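Local coordinates for cytoplasmic protein (PDB 7LPO), which probably hydrolyses the beta-glucosidic bond of sterylglucosides, splitting them into glucose and free sterol, in a pathogenic yeast, at residues Trp212-Ala217 / Lys359-Gly364; Gln233-Asp238 / Trp353-Gly358; Lys532-Val537 / Gly587-Leu592; Pro575-Glu580 / Gly658-Ala663. One frame throughout, in Å; residues are numbered along the deposited sequence.

The four contacts fall into two pairs about 41 to 43 Å apart, centre to centre. Contacts 1 and 2 have centres about 10 Å apart; contact 2 is nested along the chain inside the loop that contact 1 closes, and Phe215 O lies 2.7 Å from Gln237 NE2 between their two helices. Contacts 3 and 4, with centres about 8 Å apart, alternate in sequence and share Asp589, which answers to Tyr534 in one and to Asn577 and Arg660 in the other. This second pair borders the bound tris molecule through Glu588 of contact 3; contact 4 lies on the opposite side of the chain's centre from contacts 1 and 2.

Contact 1 (Trp212-Ala217 / Lys359-Gly364); sequences WTFFFA and KEWALG
Next to Phe214, whose ring meets Trp361 across the contact, Thr213 OG1 is held twice, by hydrogen bonds with Gln209 O one turn back and with Leu276 N of a distant loop. The contact itself is aromatic. Trp361 turns the edge of its six-membered ring toward the face of Phe214 in an offset edge-to-face pair, centroids 5.9 Å apart and planes at 79°. The nearest atoms are Phe214 CE2 and Trp361 CZ2, 4.1 Å apart. With CG of Trp361 anti to the backbone N (chi1 -165°), the indole reaches toward helix 206-221 from a chain that stays distant, the two CA atoms being 12.6 Å apart. Trp361 is the centre of an inverse gamma turn. In the TIM-barrel framework of family 5 glycoside hydrolases, the helix belongs to the excursion between strands 137-143 and 263-267, and the turn to the one between 263-267 and 424-427. Ile232 and Ile367 each touch both rings, while Leu236 and Cys164 pack on Phe214. Arg357 adds a cation-pi contact to the indole, and Glu360 O is hydrogen-bonded to His370 NE2, which ties the loop to helix 367-370.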
loop_
_atom_site.group_PDB
_atom_site.type_symbol
_atom_site.label_atom_id
_atom_site.label_comp_id
_atom_site.label_asym_id
_atom_site.label_seq_id
_atom_site.Cartn_x
_atom_site.Cartn_y
_atom_site.Cartn_z
ATOM N N TRP A 212 -2.111 -17.452 -6.074
ATOM C CA TRP A 212 -2.995 -16.396 -6.550
ATOM C C TRP A 212 -3.951 -16.900 -7.623
ATOM O O TRP A 212 -5.084 -16.421 -7.705
ATOM C CB TRP A 212 -2.166 -15.226 -7.073
ATOM C CG TRP A 212 -1.567 -14.390 -6.004
ATOM C CD1 TRP A 212 -0.245 -14.242 -5.733
ATOM C CD2 TRP A 212 -2.270 -13.585 -5.044
ATOM N NE1 TRP A 212 -0.075 -13.386 -4.668
ATOM C CE2 TRP A 212 -1.303 -12.972 -4.226
ATOM C CE3 TRP A 212 -3.624 -13.324 -4.800
ATOM C CZ2 TRP A 212 -1.639 -12.106 -3.186
ATOM C CZ3 TRP A 212 -3.957 -12.462 -3.771
ATOM C CH2 TRP A 212 -2.966 -11.864 -2.973
ATOM N N THR A 213 -3.524 -17.855 -8.453
ATOM C CA THR A 213 -4.440 -18.449 -9.423
ATOM C C THR A 213 -5.552 -19.217 -8.711
ATOM O O THR A 213 -6.721 -19.155 -9.115
ATOM C CB THR A 213 -3.665 -19.364 -10.375
ATOM O OG1 THR A 213 -2.639 -18.629 -11.050
ATOM C CG2 THR A 213 -4.570 -19.974 -11.428
ATOM N N PHE A 214 -5.197 -19.944 -7.643
ATOM C CA PHE A 214 -6.194 -20.567 -6.778
ATOM C C PHE A 214 -7.158 -19.520 -6.225
ATOM O O PHE A 214 -8.378 -19.632 -6.380
ATOM C CB PHE A 214 -5.496 -21.308 -5.620
ATOM C CG PHE A 214 -4.841 -22.620 -5.998
ATOM C CD1 PHE A 214 -5.033 -23.205 -7.235
ATOM C CD2 PHE A 214 -4.040 -23.285 -5.076
ATOM C CE1 PHE A 214 -4.444 -24.437 -7.546
ATOM C CE2 PHE A 214 -3.439 -24.510 -5.388
ATOM C CZ PHE A 214 -3.640 -25.082 -6.619
ATOM N N PHE A 215 -6.611 -18.482 -5.584
ATOM C CA PHE A 215 -7.430 -17.510 -4.859
ATOM C C PHE A 215 -8.497 -16.879 -5.748
ATOM O O PHE A 215 -9.667 -16.787 -5.358
ATOM C CB PHE A 215 -6.527 -16.427 -4.262
ATOM C CG PHE A 215 -7.232 -15.481 -3.319
ATOM C CD1 PHE A 215 -7.469 -15.841 -1.998
ATOM C CD2 PHE A 215 -7.638 -14.224 -3.748
ATOM C CE1 PHE A 215 -8.096 -14.982 -1.127
ATOM C CE2 PHE A 215 -8.272 -13.356 -2.871
ATOM C CZ PHE A 215 -8.496 -13.747 -1.550
ATOM N N PHE A 216 -8.109 -16.405 -6.928
ATOM C CA PHE A 216 -9.001 -15.621 -7.766
ATOM C C PHE A 216 -9.709 -16.438 -8.827
ATOM O O PHE A 216 -10.741 -15.988 -9.330
ATOM C CB PHE A 216 -8.238 -14.498 -8.480
ATOM C CG PHE A 216 -7.918 -13.336 -7.612
ATOM C CD1 PHE A 216 -8.921 -12.603 -7.015
ATOM C CD2 PHE A 216 -6.609 -12.978 -7.384
ATOM C CE1 PHE A 216 -8.627 -11.537 -6.212
ATOM C CE2 PHE A 216 -6.308 -11.901 -6.581
ATOM C CZ PHE A 216 -7.317 -11.177 -5.998
ATOM N N ALA A 217 -9.182 -17.615 -9.194
ATOM C CA ALA A 217 -9.731 -18.320 -10.346
ATOM C C ALA A 217 -9.563 -19.833 -10.268
ATOM O O ALA A 217 -9.556 -20.490 -11.316
ATOM C CB ALA A 217 -9.061 -17.795 -11.638
ATOM N N LYS A 359 -10.489 -36.159 -3.519
ATOM C CA LYS A 359 -9.662 -37.245 -4.029
ATOM C C LYS A 359 -9.047 -36.946 -5.389
ATOM O O LYS A 359 -8.064 -37.586 -5.760
ATOM C CB LYS A 359 -10.470 -38.544 -4.118
ATOM C CG LYS A 359 -10.716 -39.259 -2.777
ATOM C CD LYS A 359 -9.434 -39.562 -1.974
ATOM C CE LYS A 359 -8.253 -39.978 -2.859
ATOM N NZ LYS A 359 -7.112 -40.540 -2.056
ATOM N N GLU A 360 -9.577 -36.003 -6.152
ATOM C CA GLU A 360 -8.936 -35.657 -7.415
ATOM C C GLU A 360 -7.843 -34.600 -7.257
ATOM O O GLU A 360 -7.179 -34.260 -8.243
ATOM C CB GLU A 360 -9.987 -35.201 -8.432
ATOM C CG GLU A 360 -10.880 -36.341 -8.958
ATOM C CD GLU A 360 -10.123 -37.657 -9.198
ATOM O OE1 GLU A 360 -10.156 -38.545 -8.306
ATOM O OE2 GLU A 360 -9.489 -37.798 -10.271
ATOM N N TRP A 361 -7.617 -34.097 -6.048
ATOM C CA TRP A 361 -6.528 -33.155 -5.785
ATOM C C TRP A 361 -5.265 -33.964 -5.550
ATOM O O TRP A 361 -4.943 -34.327 -4.420
ATOM C CB TRP A 361 -6.831 -32.279 -4.576
ATOM C CG TRP A 361 -5.935 -31.079 -4.465
ATOM C CD1 TRP A 361 -4.650 -30.954 -4.935
ATOM C CD2 TRP A 361 -6.258 -29.827 -3.853
ATOM N NE1 TRP A 361 -4.156 -29.702 -4.645
ATOM C CE2 TRP A 361 -5.123 -28.989 -3.987
ATOM C CE3 TRP A 361 -7.396 -29.331 -3.205
ATOM C CZ2 TRP A 361 -5.094 -27.697 -3.498
ATOM C CZ3 TRP A 361 -7.371 -28.046 -2.726
ATOM C CH2 TRP A 361 -6.224 -27.235 -2.876
ATOM N N ALA A 362 -4.540 -34.250 -6.628
ATOM C CA ALA A 362 -3.314 -35.023 -6.504
ATOM C C ALA A 362 -2.301 -34.257 -5.664
ATOM O O ALA A 362 -2.122 -33.047 -5.825
ATOM C CB ALA A 362 -2.736 -35.325 -7.884
ATOM N N LEU A 363 -1.659 -34.964 -4.743
ATOM C CA LEU A 363 -0.643 -34.393 -3.879
ATOM C C LEU A 363 0.731 -34.920 -4.271
ATOM O O LEU A 363 0.866 -35.958 -4.922
ATOM C CB LEU A 363 -0.939 -34.711 -2.412
ATOM C CG LEU A 363 -2.165 -33.989 -1.841
ATOM C CD1 LEU A 363 -2.551 -34.592 -0.486
ATOM C CD2 LEU A 363 -1.905 -32.509 -1.723
ATOM N N GLY A 364 1.757 -34.169 -3.886
ATOM C CA GLY A 364 3.114 -34.600 -4.134
ATOM C C GLY A 364 3.546 -34.549 -5.577
ATOM O O GLY A 364 4.604 -35.086 -5.909
#

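Contact 2 (Gln233-Asp238 / Trp353-Gly358); sequences QDFLQD and WGWTRG
Phe235 presents the edge of its ring to the face of the Trp355 six-membered ring, an offset edge-to-face pair with centroids 5.7 Å apart and planes at 76°. The two side chains run at about a right angle to each other, and the contact is made at the far end of one and at a corner of the other: Phe235 CZ lies 3.8 Å from Trp355 CE3. Phe235 stands out from its helix with CG anti to the backbone N (chi1 -174°), which carries the ring nearly half-way across the 10.1 Å between the Phe235 and Trp355 CA atoms; the indole reaches out from the other side. Trp355 takes the less common first torsion, CG set between the backbone N and the carbonyl carbon (chi1 53°), and this, with the ring's own rotation, leaves the six-membered ring face toward Phe235. Both aromatic residues are buried, and the attraction is that of ring hydrogens for a pi face together with apolar contact. Thr356 and Asp228 are bonded through the backbone, and Arg357 makes a salt bridge with Asp345 and hydrogen bonds to Tyr162 O and Ala163 O. Gly354, with positive phi, lets the chain leave helix 350-353 just before Trp355. Helix 159-163, through Trp159 and Ala163, packs on both rings, and so do Ile227 of strand 226-227 and the loop residue Asp228; Gly358 pairs with Ile226 through the backbone, so the 353-358 loop lies along that short strand, facing helix 232-254.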
loop_
_atom_site.group_PDB
_atom_site.type_symbol
_atom_site.label_atom_id
_atom_site.label_comp_id
_atom_site.label_asym_id
_atom_site.label_seq_id
_atom_site.Cartn_x
_atom_site.Cartn_y
_atom_site.Cartn_z
ATOM N N GLN A 233 -10.608 -21.994 -4.486
ATOM C CA GLN A 233 -10.885 -20.569 -4.663
ATOM C C GLN A 233 -11.871 -20.060 -3.614
ATOM O O GLN A 233 -11.660 -18.999 -3.010
ATOM C CB GLN A 233 -11.419 -20.306 -6.077
ATOM C CG GLN A 233 -11.892 -18.884 -6.317
ATOM C CD GLN A 233 -12.622 -18.718 -7.647
ATOM O OE1 GLN A 233 -12.395 -19.476 -8.592
ATOM N NE2 GLN A 233 -13.506 -17.717 -7.723
ATOM N N ASP A 234 -12.966 -20.796 -3.396
ATOM C CA ASP A 234 -13.961 -20.373 -2.413
ATOM C C ASP A 234 -13.438 -20.541 -0.993
ATOM O O ASP A 234 -13.647 -19.673 -0.138
ATOM C CB ASP A 234 -15.261 -21.161 -2.604
ATOM C CG ASP A 234 -16.091 -20.647 -3.787
ATOM O OD1 ASP A 234 -16.023 -19.432 -4.088
ATOM O OD2 ASP A 234 -16.800 -21.456 -4.427
ATOM N N PHE A 235 -12.759 -21.653 -0.724
ATOM C CA PHE A 235 -12.160 -21.860 0.589
ATOM C C PHE A 235 -11.283 -20.669 0.978
ATOM O O PHE A 235 -11.483 -20.058 2.032
ATOM C CB PHE A 235 -11.366 -23.172 0.566
ATOM C CG PHE A 235 -10.803 -23.580 1.895
ATOM C CD1 PHE A 235 -9.556 -23.134 2.299
ATOM C CD2 PHE A 235 -11.507 -24.427 2.728
ATOM C CE1 PHE A 235 -9.031 -23.517 3.522
ATOM C CE2 PHE A 235 -10.992 -24.807 3.950
ATOM C CZ PHE A 235 -9.756 -24.358 4.346
ATOM N N LEU A 236 -10.332 -20.296 0.116
ATOM C CA LEU A 236 -9.428 -19.199 0.459
ATOM C C LEU A 236 -10.170 -17.868 0.546
ATOM O O LEU A 236 -9.991 -17.118 1.511
ATOM C CB LEU A 236 -8.287 -19.107 -0.557
ATOM C CG LEU A 236 -7.323 -20.295 -0.585
ATOM C CD1 LEU A 236 -6.274 -20.188 -1.703
ATOM C CD2 LEU A 236 -6.642 -20.458 0.766
ATOM N N GLN A 237 -11.009 -17.547 -0.448
ATOM C CA GLN A 237 -11.683 -16.250 -0.425
ATOM C C GLN A 237 -12.648 -16.152 0.753
ATOM O O GLN A 237 -12.720 -15.112 1.417
ATOM C CB GLN A 237 -12.431 -15.997 -1.741
ATOM C CG GLN A 237 -11.538 -15.692 -2.934
ATOM C CD GLN A 237 -12.263 -14.942 -4.054
ATOM O OE1 GLN A 237 -13.098 -14.064 -3.804
ATOM N NE2 GLN A 237 -11.926 -15.276 -5.298
ATOM N N ASP A 238 -13.402 -17.222 1.030
ATOM C CA ASP A 238 -14.367 -17.183 2.128
ATOM C C ASP A 238 -13.674 -17.018 3.476
ATOM O O ASP A 238 -14.180 -16.317 4.359
ATOM C CB ASP A 238 -15.223 -18.455 2.139
ATOM C CG ASP A 238 -16.242 -18.493 1.018
ATOM O OD1 ASP A 238 -16.350 -17.512 0.257
ATOM O OD2 ASP A 238 -16.937 -19.521 0.887
ATOM N N TRP A 353 -4.681 -29.233 10.391
ATOM C CA TRP A 353 -5.487 -28.021 10.457
ATOM C C TRP A 353 -6.979 -28.293 10.329
ATOM O O TRP A 353 -7.782 -27.413 10.653
ATOM C CB TRP A 353 -5.035 -27.046 9.366
ATOM C CG TRP A 353 -3.584 -26.655 9.498
ATOM C CD1 TRP A 353 -2.528 -27.132 8.770
ATOM C CD2 TRP A 353 -3.039 -25.713 10.425
ATOM N NE1 TRP A 353 -1.362 -26.538 9.187
ATOM C CE2 TRP A 353 -1.649 -25.664 10.203
ATOM C CE3 TRP A 353 -3.593 -24.902 11.419
ATOM C CZ2 TRP A 353 -0.805 -24.830 10.937
ATOM C CZ3 TRP A 353 -2.757 -24.079 12.147
ATOM C CH2 TRP A 353 -1.377 -24.049 11.904
ATOM N N GLY A 354 -7.370 -29.473 9.858
ATOM C CA GLY A 354 -8.749 -29.908 9.977
ATOM C C GLY A 354 -9.669 -29.645 8.804
ATOM O O GLY A 354 -10.824 -29.263 9.002
ATOM N N TRP A 355 -9.195 -29.847 7.581
ATOM C CA TRP A 355 -10.066 -29.872 6.417
ATOM C C TRP A 355 -9.938 -31.230 5.741
ATOM O O TRP A 355 -9.027 -32.010 6.030
ATOM C CB TRP A 355 -9.736 -28.730 5.436
ATOM C CG TRP A 355 -8.302 -28.659 5.026
ATOM C CD1 TRP A 355 -7.651 -29.495 4.171
ATOM C CD2 TRP A 355 -7.334 -27.696 5.460
ATOM N NE1 TRP A 355 -6.331 -29.109 4.036
ATOM C CE2 TRP A 355 -6.111 -28.013 4.827
ATOM C CE3 TRP A 355 -7.379 -26.604 6.326
ATOM C CZ2 TRP A 355 -4.948 -27.270 5.030
ATOM C CZ3 TRP A 355 -6.225 -25.861 6.515
ATOM C CH2 TRP A 355 -5.025 -26.205 5.872
ATOM N N THR A 356 -10.870 -31.511 4.835
ATOM C CA THR A 356 -10.845 -32.721 4.023
ATOM C C THR A 356 -10.523 -32.337 2.584
ATOM O O THR A 356 -11.240 -31.536 1.977
ATOM C CB THR A 356 -12.186 -33.458 4.089
ATOM O OG1 THR A 356 -12.511 -33.742 5.453
ATOM C CG2 THR A 356 -12.130 -34.767 3.311
ATOM N N ARG A 357 -9.466 -32.921 2.036
ATOM C CA ARG A 357 -9.067 -32.660 0.665
ATOM C C ARG A 357 -9.688 -33.692 -0.267
ATOM O O ARG A 357 -9.713 -34.887 0.040
ATOM C CB ARG A 357 -7.545 -32.685 0.536
ATOM C CG ARG A 357 -7.025 -32.004 -0.728
ATOM C CD ARG A 357 -5.532 -32.177 -0.838
ATOM N NE ARG A 357 -4.818 -31.584 0.289
ATOM C CZ ARG A 357 -4.596 -30.279 0.431
ATOM N NH1 ARG A 357 -5.047 -29.420 -0.476
ATOM N NH2 ARG A 357 -3.935 -29.830 1.483
ATOM N N GLY A 358 -10.200 -33.217 -1.402
ATOM C CA GLY A 358 -10.872 -34.095 -2.338
ATOM C C GLY A 358 -9.920 -35.066 -3.006
ATOM O O GLY A 358 -8.711 -34.849 -3.084
#

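Contact 3 (Lys532-Val537 / Gly587-Leu592); sequences KAYGYV and GEDLSL
Tyr534 OH donates a hydrogen bond of 2.6 Å to Asp589 OD2, the one hydrogen bond between the segments, made by the only touching residue pair. The hydroxyl reaches the oxygen from above the carboxylate, 53° out of its plane, while OD2 sits at the ring edge, near the ring plane and 3.4 Å from Tyr534 CZ. Ring and carboxylate are turned 34° against each other. The two side chains approach from opposite directions, Asp589 with CG anti to the backbone N (chi1 -174°). This buried end is tight: Asp589 OD1 forms a salt bridge with Arg660 NH2 and a hydrogen bond with Asn577 ND2, which together with the tyrosine fix both carboxylate oxygens, and His579 stacks on the Tyr534 ring. The other side is looser, with Tyr536 exposed and Gly535 partly so. Lys532 is salt-bridged to Asp538. One residue before Asp589, Glu588 OE1 is hydrogen-bonded to O3 of a tris molecule, probably from the crystallisation liquor. The contact ties the turn after helix 528-531, in the excursion following strand 518-522, to the loop after the neighbouring parallel strand 567-570, consistent with loops that line the pocket of a TIM-barrel glycoside hydrolase.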
loop_
_atom_site.group_PDB
_atom_site.type_symbol
_atom_site.label_atom_id
_atom_site.label_comp_id
_atom_site.label_asym_id
_atom_site.label_seq_id
_atom_site.Cartn_x
_atom_site.Cartn_y
_atom_site.Cartn_z
ATOM N N LYS A 532 24.664 6.272 3.139
ATOM C CA LYS A 532 25.595 7.354 3.437
ATOM C C LYS A 532 25.022 8.303 4.482
ATOM O O LYS A 532 25.759 8.816 5.334
ATOM C CB LYS A 532 25.937 8.108 2.153
ATOM C CG LYS A 532 26.953 9.220 2.317
ATOM C CD LYS A 532 27.309 9.804 0.946
ATOM C CE LYS A 532 28.330 10.926 1.051
ATOM N NZ LYS A 532 29.650 10.424 1.540
ATOM N N ALA A 533 23.707 8.545 4.440
ATOM C CA ALA A 533 23.093 9.430 5.424
ATOM C C ALA A 533 23.134 8.844 6.830
ATOM O O ALA A 533 22.977 9.582 7.813
ATOM C CB ALA A 533 21.644 9.729 5.040
ATOM N N TYR A 534 23.323 7.541 6.951
ATOM C CA TYR A 534 23.424 6.909 8.255
ATOM C C TYR A 534 24.855 6.861 8.758
ATOM O O TYR A 534 25.081 6.411 9.884
ATOM C CB TYR A 534 22.845 5.492 8.211
ATOM C CG TYR A 534 21.413 5.423 7.726
ATOM C CD1 TYR A 534 20.589 6.545 7.738
ATOM C CD2 TYR A 534 20.883 4.229 7.244
ATOM C CE1 TYR A 534 19.287 6.472 7.281
ATOM C CE2 TYR A 534 19.597 4.153 6.790
ATOM C CZ TYR A 534 18.795 5.266 6.814
ATOM O OH TYR A 534 17.492 5.170 6.361
ATOM N N GLY A 535 25.818 7.320 7.959
ATOM C CA GLY A 535 27.208 7.266 8.360
ATOM C C GLY A 535 27.893 5.958 8.059
ATOM O O GLY A 535 28.974 5.705 8.595
ATOM N N TYR A 536 27.317 5.133 7.185
ATOM C CA TYR A 536 27.792 3.770 6.999
ATOM C C TYR A 536 28.960 3.657 6.029
ATOM O O TYR A 536 29.582 2.596 5.971
ATOM C CB TYR A 536 26.650 2.888 6.498
ATOM C CG TYR A 536 25.789 2.286 7.583
ATOM C CD1 TYR A 536 25.446 3.012 8.715
ATOM C CD2 TYR A 536 25.318 0.988 7.470
ATOM C CE1 TYR A 536 24.645 2.451 9.713
ATOM C CE2 TYR A 536 24.528 0.420 8.457
ATOM C CZ TYR A 536 24.195 1.151 9.572
ATOM O OH TYR A 536 23.409 0.574 10.545
ATOM N N VAL A 537 29.286 4.701 5.268
ATOM C CA VAL A 537 30.350 4.624 4.275
ATOM C C VAL A 537 31.183 5.901 4.301
ATOM O O VAL A 537 30.878 6.858 5.014
ATOM C CB VAL A 537 29.796 4.383 2.859
ATOM C CG1 VAL A 537 28.931 3.139 2.830
ATOM C CG2 VAL A 537 29.002 5.601 2.381
ATOM N N GLY A 587 14.603 -5.498 3.517
ATOM C CA GLY A 587 15.555 -4.484 3.133
ATOM C C GLY A 587 14.949 -3.138 2.829
ATOM O O GLY A 587 15.688 -2.222 2.459
ATOM N N GLU A 588 13.638 -2.982 2.972
ATOM C CA GLU A 588 13.001 -1.694 2.738
ATOM C C GLU A 588 13.218 -0.760 3.920
ATOM O O GLU A 588 13.285 -1.182 5.080
ATOM C CB GLU A 588 11.507 -1.870 2.497
ATOM C CG GLU A 588 11.199 -2.533 1.177
ATOM C CD GLU A 588 9.773 -2.317 0.730
ATOM O OE1 GLU A 588 8.970 -1.764 1.512
ATOM O OE2 GLU A 588 9.451 -2.726 -0.402
ATOM N N ASP A 589 13.312 0.535 3.616
ATOM C CA ASP A 589 13.532 1.540 4.655
ATOM C C ASP A 589 12.820 2.812 4.189
ATOM O O ASP A 589 13.423 3.738 3.644
ATOM C CB ASP A 589 15.020 1.779 4.910
ATOM C CG ASP A 589 15.276 2.721 6.077
ATOM O OD1 ASP A 589 14.333 3.401 6.530
ATOM O OD2 ASP A 589 16.434 2.781 6.538
ATOM N N LEU A 590 11.510 2.852 4.419
ATOM C CA LEU A 590 10.681 3.948 3.940
ATOM C C LEU A 590 10.044 4.729 5.075
ATOM O O LEU A 590 9.191 5.580 4.814
ATOM C CB LEU A 590 9.593 3.422 2.998
ATOM C CG LEU A 590 10.042 3.153 1.560
ATOM C CD1 LEU A 590 10.548 1.733 1.416
ATOM C CD2 LEU A 590 8.897 3.403 0.566
ATOM N N SER A 591 10.434 4.464 6.320
ATOM C CA SER A 591 9.862 5.183 7.449
ATOM C C SER A 591 10.307 6.641 7.464
ATOM O O SER A 591 11.482 6.959 7.249
ATOM C CB SER A 591 10.259 4.521 8.766
ATOM O OG SER A 591 9.666 5.200 9.862
ATOM N N LEU A 592 9.350 7.528 7.746
ATOM C CA LEU A 592 9.638 8.943 7.921
ATOM C C LEU A 592 10.484 9.224 9.156
ATOM O O LEU A 592 11.069 10.310 9.256
ATOM C CB LEU A 592 8.333 9.728 8.041
ATOM C CG LEU A 592 7.317 9.574 6.919
ATOM C CD1 LEU A 592 6.123 10.461 7.194
ATOM C CD2 LEU A 592 7.957 9.913 5.590
#

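Contact 4 (Pro575-Glu580 / Gly658-Ala663); sequences PDNVHE and GSRAVA
Where the loop after strand 567-570 meets the chain leading into helix 662-665, Asn577 and Arg660 are joined through a water. The water donates to Asn577 OD1 at 2.6 Å and accepts from Arg660 NH1 at 3.1 Å. Direct approach is longer, Asn577 OD1 lying 3.7 Å from Arg660 NH2, with the amide and guanidinium planes 69° apart. His579 meets the arginine differently: its ring and the guanidinium are almost coplanar, 13° apart, and sit edge beside edge, with His579 NE2 4.0 Å from Arg660 NH1. Between these two groups the link is Asp597 OD2, which takes a hydrogen bond from His579 NE2 and a salt bridge from Arg660 NH1. The same water lies in the plane of the imidazole, at its edge. Arg660 reaches this place by a chain bent at chi2 (93°) and chi3 that runs toward the 575-580 loop. There NH2 binds Ser591 O besides Asp589, and Asn577 ND2 is bonded to Asp583 OD1. With two carboxylates, Asp597 and Asp589, around it, the buried guanidinium probably keeps its charge, and its many bonds fix its rotation. Main-chain bonds of Arg660 with Leu592 and of Gly658 with Ser594 run alongside, and Ala661 occupies the N-cap position of helix 662-665. The site is thus a buried arginine held by carboxylates, a carbonyl and a water, linking the loop after strand 567-570 of the family 5 TIM-barrel framework to the start of helix 662-665.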
loop_
_atom_site.group_PDB
_atom_site.type_symbol
_atom_site.label_atom_id
_atom_site.label_comp_id
_atom_site.label_asym_id
_atom_site.label_seq_id
_atom_site.Cartn_x
_atom_site.Cartn_y
_atom_site.Cartn_z
ATOM N N PRO A 575 7.556 2.868 13.961
ATOM C CA PRO A 575 8.206 3.192 15.246
ATOM C C PRO A 575 9.515 2.463 15.526
ATOM O O PRO A 575 10.370 3.026 16.223
ATOM C CB PRO A 575 7.135 2.818 16.279
ATOM C CG PRO A 575 5.817 3.067 15.535
ATOM C CD PRO A 575 6.100 2.647 14.105
ATOM N N ASP A 576 9.718 1.250 15.013
ATOM C CA ASP A 576 10.915 0.483 15.344
ATOM C C ASP A 576 11.906 0.404 14.183
ATOM O O ASP A 576 12.787 -0.460 14.183
ATOM C CB ASP A 576 10.537 -0.922 15.824
ATOM C CG ASP A 576 9.877 -1.762 14.740
ATOM O OD1 ASP A 576 9.685 -1.260 13.609
ATOM O OD2 ASP A 576 9.542 -2.932 15.022
ATOM N N ASN A 577 11.801 1.306 13.213
ATOM C CA ASN A 577 12.792 1.379 12.144
ATOM C C ASN A 577 14.184 1.633 12.717
ATOM O O ASN A 577 14.358 2.403 13.663
ATOM C CB ASN A 577 12.401 2.483 11.159
ATOM C CG ASN A 577 13.518 2.829 10.168
ATOM O OD1 ASN A 577 14.511 3.459 10.526
ATOM N ND2 ASN A 577 13.352 2.412 8.924
ATOM N N VAL A 578 15.184 0.961 12.150
ATOM C CA VAL A 578 16.578 1.167 12.525
ATOM C C VAL A 578 17.414 1.254 11.256
ATOM O O VAL A 578 17.033 0.750 10.197
ATOM C CB VAL A 578 17.128 0.045 13.433
ATOM C CG1 VAL A 578 16.619 0.209 14.862
ATOM C CG2 VAL A 578 16.740 -1.306 12.878
ATOM N N HIS A 579 18.582 1.887 11.376
ATOM C CA HIS A 579 19.453 2.043 10.210
ATOM C C HIS A 579 19.939 0.697 9.683
ATOM O O HIS A 579 20.062 0.500 8.471
ATOM C CB HIS A 579 20.661 2.914 10.553
ATOM C CG HIS A 579 20.325 4.348 10.781
ATOM N ND1 HIS A 579 21.246 5.262 11.242
ATOM C CD2 HIS A 579 19.166 5.024 10.613
ATOM C CE1 HIS A 579 20.661 6.439 11.366
ATOM N NE2 HIS A 579 19.402 6.325 10.979
ATOM N N GLU A 580 20.260 -0.231 10.579
ATOM C CA GLU A 580 20.860 -1.490 10.148
ATOM C C GLU A 580 19.881 -2.320 9.322
ATOM O O GLU A 580 20.243 -2.854 8.269
ATOM C CB GLU A 580 21.332 -2.278 11.368
ATOM C CG GLU A 580 22.035 -3.573 11.016
ATOM C CD GLU A 580 22.545 -4.308 12.236
ATOM O OE1 GLU A 580 22.288 -3.849 13.372
ATOM O OE2 GLU A 580 23.203 -5.349 12.052
ATOM N N GLY A 658 14.467 12.666 15.257
ATOM C CA GLY A 658 14.149 11.374 14.696
ATOM C C GLY A 658 13.601 11.407 13.283
ATOM O O GLY A 658 13.564 10.355 12.634
ATOM N N SER A 659 13.176 12.573 12.791
ATOM C CA SER A 659 12.624 12.693 11.449
ATOM C C SER A 659 13.733 12.720 10.400
ATOM O O SER A 659 14.855 13.151 10.664
ATOM C CB SER A 659 11.773 13.961 11.340
ATOM O OG SER A 659 12.605 15.108 11.214
ATOM N N ARG A 660 13.409 12.245 9.198
ATOM C CA ARG A 660 14.318 12.295 8.058
ATOM C C ARG A 660 13.628 13.007 6.901
ATOM O O ARG A 660 12.565 12.573 6.448
ATOM C CB ARG A 660 14.757 10.889 7.640
ATOM C CG ARG A 660 15.426 10.090 8.745
ATOM C CD ARG A 660 14.416 9.228 9.484
ATOM N NE ARG A 660 14.002 8.051 8.721
ATOM C CZ ARG A 660 14.757 6.971 8.539
ATOM N NH1 ARG A 660 15.988 6.926 9.048
ATOM N NH2 ARG A 660 14.286 5.936 7.845
ATOM N N ALA A 661 14.240 14.091 6.421
ATOM C CA ALA A 661 13.702 14.882 5.314
ATOM C C ALA A 661 12.313 15.425 5.640
ATOM O O ALA A 661 11.434 15.477 4.781
ATOM C CB ALA A 661 13.670 14.072 4.019
ATOM N N VAL A 662 12.122 15.828 6.898
ATOM C CA VAL A 662 10.854 16.393 7.345
ATOM C C VAL A 662 10.439 17.579 6.480
ATOM O O VAL A 662 9.247 17.804 6.255
ATOM C CB VAL A 662 10.966 16.777 8.839
ATOM C CG1 VAL A 662 11.854 18.009 9.018
ATOM C CG2 VAL A 662 9.603 16.992 9.440
ATOM N N ALA A 663 11.401 18.350 5.972
ATOM C CA ALA A 663 11.038 19.511 5.165
ATOM C C ALA A 663 10.213 19.116 3.944
ATOM O O ALA A 663 9.415 19.918 3.448
ATOM C CB ALA A 663 12.291 20.261 4.730
HETATM O O HOH W 1 16.495 3.872 8.954
#